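Local coordinates for protein putative hydrolase (Agrobacterium vitis, PDB 3LLC) that probably acts as an alpha/beta-hydrolase esterase or thioesterase, removing fatty acyl groups from acylated proteins and cleaving an acyl-glucuronide, at residues Leu249-Pro252 against Gln253-Asp256. Numbering follows the deposited sequence. Where two conformers were deposited one is given.
Sequences LSRP and QDID
OD2 of Asp-254 is gripped twice by one residue, Arg-251, whose backbone N donates to it over 3.2 Å and whose NE reaches it at 2.9 Å in an almost straight bond (173°). Both donors approach from the same face of the carboxylate, the backbone N on the anti side and NE from above the plane. The guanidinium binds side-on: while NE holds OD2, NH2 of Arg-251 meets OD1 of Asp-254 on its syn side at 3.2 Å, so the salt bridge has two prongs although the two planes are not coplanar. A bend in the arginine chain at chi3 (-71°) brings the head group back beside the helix. NH2 also pairs with Asp-244, and OD1 of Asp-254 with Arg-257, so charges alternate along this edge and probably steady one another. Gln-253 suits its place because its amide is flat: it stacks on the guanidinium with the planes only 9° apart, NE2 lying 3.5 Å above the guanidinium plane, while its OE1 accepts from Arg-257.

Arg-251 is the N-cap, and its carbonyl O receives the N-H of Ile-255 at 2.9 Å. Pro-252, which has no N-H to offer, fits the first turn, where none is needed; its O accepts from Asp-256 N at 3.0 Å and from a water that also donates to OD1 of Asp-256. Ile-255 lays its CG1 over the carbonyl O of Arg-251, and its side chain packs on helix 53-65. Asp-254 is short enough to fold back to the N-cap N-H, and its negative charge probably suits the positive helix end. This return is half of a capping box; here it starts the C-terminal helix of an alpha/beta hydrolase, just after the loop carrying the probable triad histidine, His-247.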
ATOM      1  N   LEU A 249      -0.164   9.856 -10.367  1.00 23.73           N
ATOM      2  CA  LEU A 249      -0.106  11.072  -9.533  1.00 23.27           C
ATOM      3  C   LEU A 249       1.340  11.406  -9.152  1.00 24.77           C
ATOM      4  O   LEU A 249       1.678  11.487  -7.966  1.00 23.53           O
ATOM      5  CB  LEU A 249      -0.958  10.892  -8.257  1.00 24.19           C
ATOM      6  CG  LEU A 249      -2.473  10.886  -8.398  1.00 28.27           C
ATOM      7  CD1 LEU A 249      -3.176  10.763  -7.013  1.00 24.97           C
ATOM      8  CD2 LEU A 249      -3.029  12.098  -9.170  1.00 20.37           C
ATOM      9  N   SER A 250       2.199  11.554 -10.163  1.00 21.54           N
ATOM     10  CA  SER A 250       3.634  11.766  -9.949  1.00 24.84           C
ATOM     11  C   SER A 250       4.200  12.960 -10.722  1.00 23.35           C
ATOM     12  O   SER A 250       5.420  13.116 -10.845  1.00 23.86           O
ATOM     13  CB  SER A 250       4.414  10.461 -10.283  1.00 26.81           C
ATOM     14  OG  SER A 250       4.222  10.109 -11.645  1.00 27.18           O
ATOM     15  N   ARG A 251       3.338  13.846 -11.242  1.00 21.69           N
ATOM     16  CA  ARG A 251       3.811  15.125 -11.753  1.00 21.74           C
ATOM     17  C   ARG A 251       4.327  15.961 -10.558  1.00 21.14           C
ATOM     18  O   ARG A 251       3.949  15.683  -9.403  1.00 18.91           O
ATOM     19  CB  ARG A 251       2.695  15.906 -12.456  1.00 21.17           C
ATOM     20  CG  ARG A 251       1.952  15.203 -13.603  1.00 21.11           C
ATOM     21  CD  ARG A 251       0.755  16.088 -14.047  1.00 21.52           C
ATOM     22  NE  ARG A 251      -0.301  16.088 -13.014  1.00 23.17           N
ATOM     23  CZ  ARG A 251      -1.481  16.699 -13.122  1.00 21.00           C
ATOM     24  NH1 ARG A 251      -1.794  17.356 -14.210  1.00 19.33           N
ATOM     25  NH2 ARG A 251      -2.360  16.614 -12.129  1.00 20.75           N
ATOM     26  N   PRO A 252       5.160  16.968 -10.820  1.00 21.66           N
ATOM     27  CA  PRO A 252       5.631  17.909  -9.781  1.00 22.73           C
ATOM     28  C   PRO A 252       4.512  18.485  -8.894  1.00 24.58           C
ATOM     29  O   PRO A 252       4.616  18.410  -7.669  1.00 20.30           O
ATOM     30  CB  PRO A 252       6.302  19.002 -10.599  1.00 24.46           C
ATOM     31  CG  PRO A 252       6.895  18.244 -11.763  1.00 24.21           C
ATOM     32  CD  PRO A 252       5.838  17.219 -12.112  1.00 24.10           C
ATOM     33  N   GLN A 253       3.429  18.986  -9.497  1.00 20.77           N
ATOM     34  CA  GLN A 253       2.275  19.445  -8.682  1.00 21.22           C
ATOM     35  C   GLN A 253       1.656  18.341  -7.802  1.00 21.53           C
ATOM     36  O   GLN A 253       1.232  18.630  -6.691  1.00 22.48           O
ATOM     37  CB  GLN A 253       1.195  20.089  -9.562  1.00 21.03           C
ATOM     38  CG  GLN A 253       0.524  19.084 -10.525  1.00 25.50           C
ATOM     39  CD  GLN A 253      -0.616  19.696 -11.277  1.00 33.57           C
ATOM     40  OE1 GLN A 253      -1.733  19.818 -10.735  1.00 31.96           O
ATOM     41  NE2 GLN A 253      -0.367  20.075 -12.534  1.00 27.89           N
ATOM     42  N   ASP A 254       1.585  17.094  -8.290  1.00 19.04           N
ATOM     43  CA  ASP A 254       1.078  15.972  -7.520  1.00 20.20           C
ATOM     44  C   ASP A 254       2.003  15.616  -6.334  1.00 21.13           C
ATOM     45  O   ASP A 254       1.533  15.339  -5.225  1.00 21.33           O
ATOM     46  CB  ASP A 254       0.879  14.708  -8.391  1.00 18.38           C
ATOM     47  CG  ASP A 254      -0.092  14.921  -9.559  1.00 28.36           C
ATOM     48  OD1 ASP A 254      -1.161  15.546  -9.366  1.00 22.62           O
ATOM     49  OD2 ASP A 254       0.222  14.450 -10.683  1.00 21.63           O
ATOM     50  N   ILE A 255       3.298  15.594  -6.586  1.00 20.17           N
ATOM     51  CA  ILE A 255       4.302  15.331  -5.544  1.00 19.71           C
ATOM     52  C   ILE A 255       4.234  16.411  -4.448  1.00 20.27           C
ATOM     53  O   ILE A 255       4.266  16.043  -3.260  1.00 22.85           O
ATOM     54  CB  ILE A 255       5.702  15.232  -6.170  1.00 18.20           C
ATOM     55  CG1 ILE A 255       5.809  13.976  -7.059  1.00 20.85           C
ATOM     56  CG2 ILE A 255       6.844  15.197  -5.093  1.00 20.29           C
ATOM     57  CD1 ILE A 255       5.485  12.655  -6.409  1.00 26.20           C
ATOM     58  N   ASP A 256       4.061  17.690  -4.840  1.00 19.17           N
ATOM     59  CA  ASP A 256       3.882  18.788  -3.880  0.50 20.58           C
ATOM     60  C   ASP A 256       2.667  18.534  -2.977  1.00 21.38           C
ATOM     61  O   ASP A 256       2.759  18.706  -1.758  1.00 20.67           O
ATOM     62  CB  ASP A 256       3.717  20.138  -4.575  0.50 20.01           C
ATOM     63  CG  ASP A 256       5.011  20.658  -5.202  0.50 19.81           C
ATOM     64  OD1 ASP A 256       6.089  20.094  -4.967  0.50 24.17           O
ATOM     65  OD2 ASP A 256       4.938  21.656  -5.925  0.50 24.45           O
TER
HETATM   66  O   HOH W   1       7.493  18.677  -6.734  1.00 46.71           O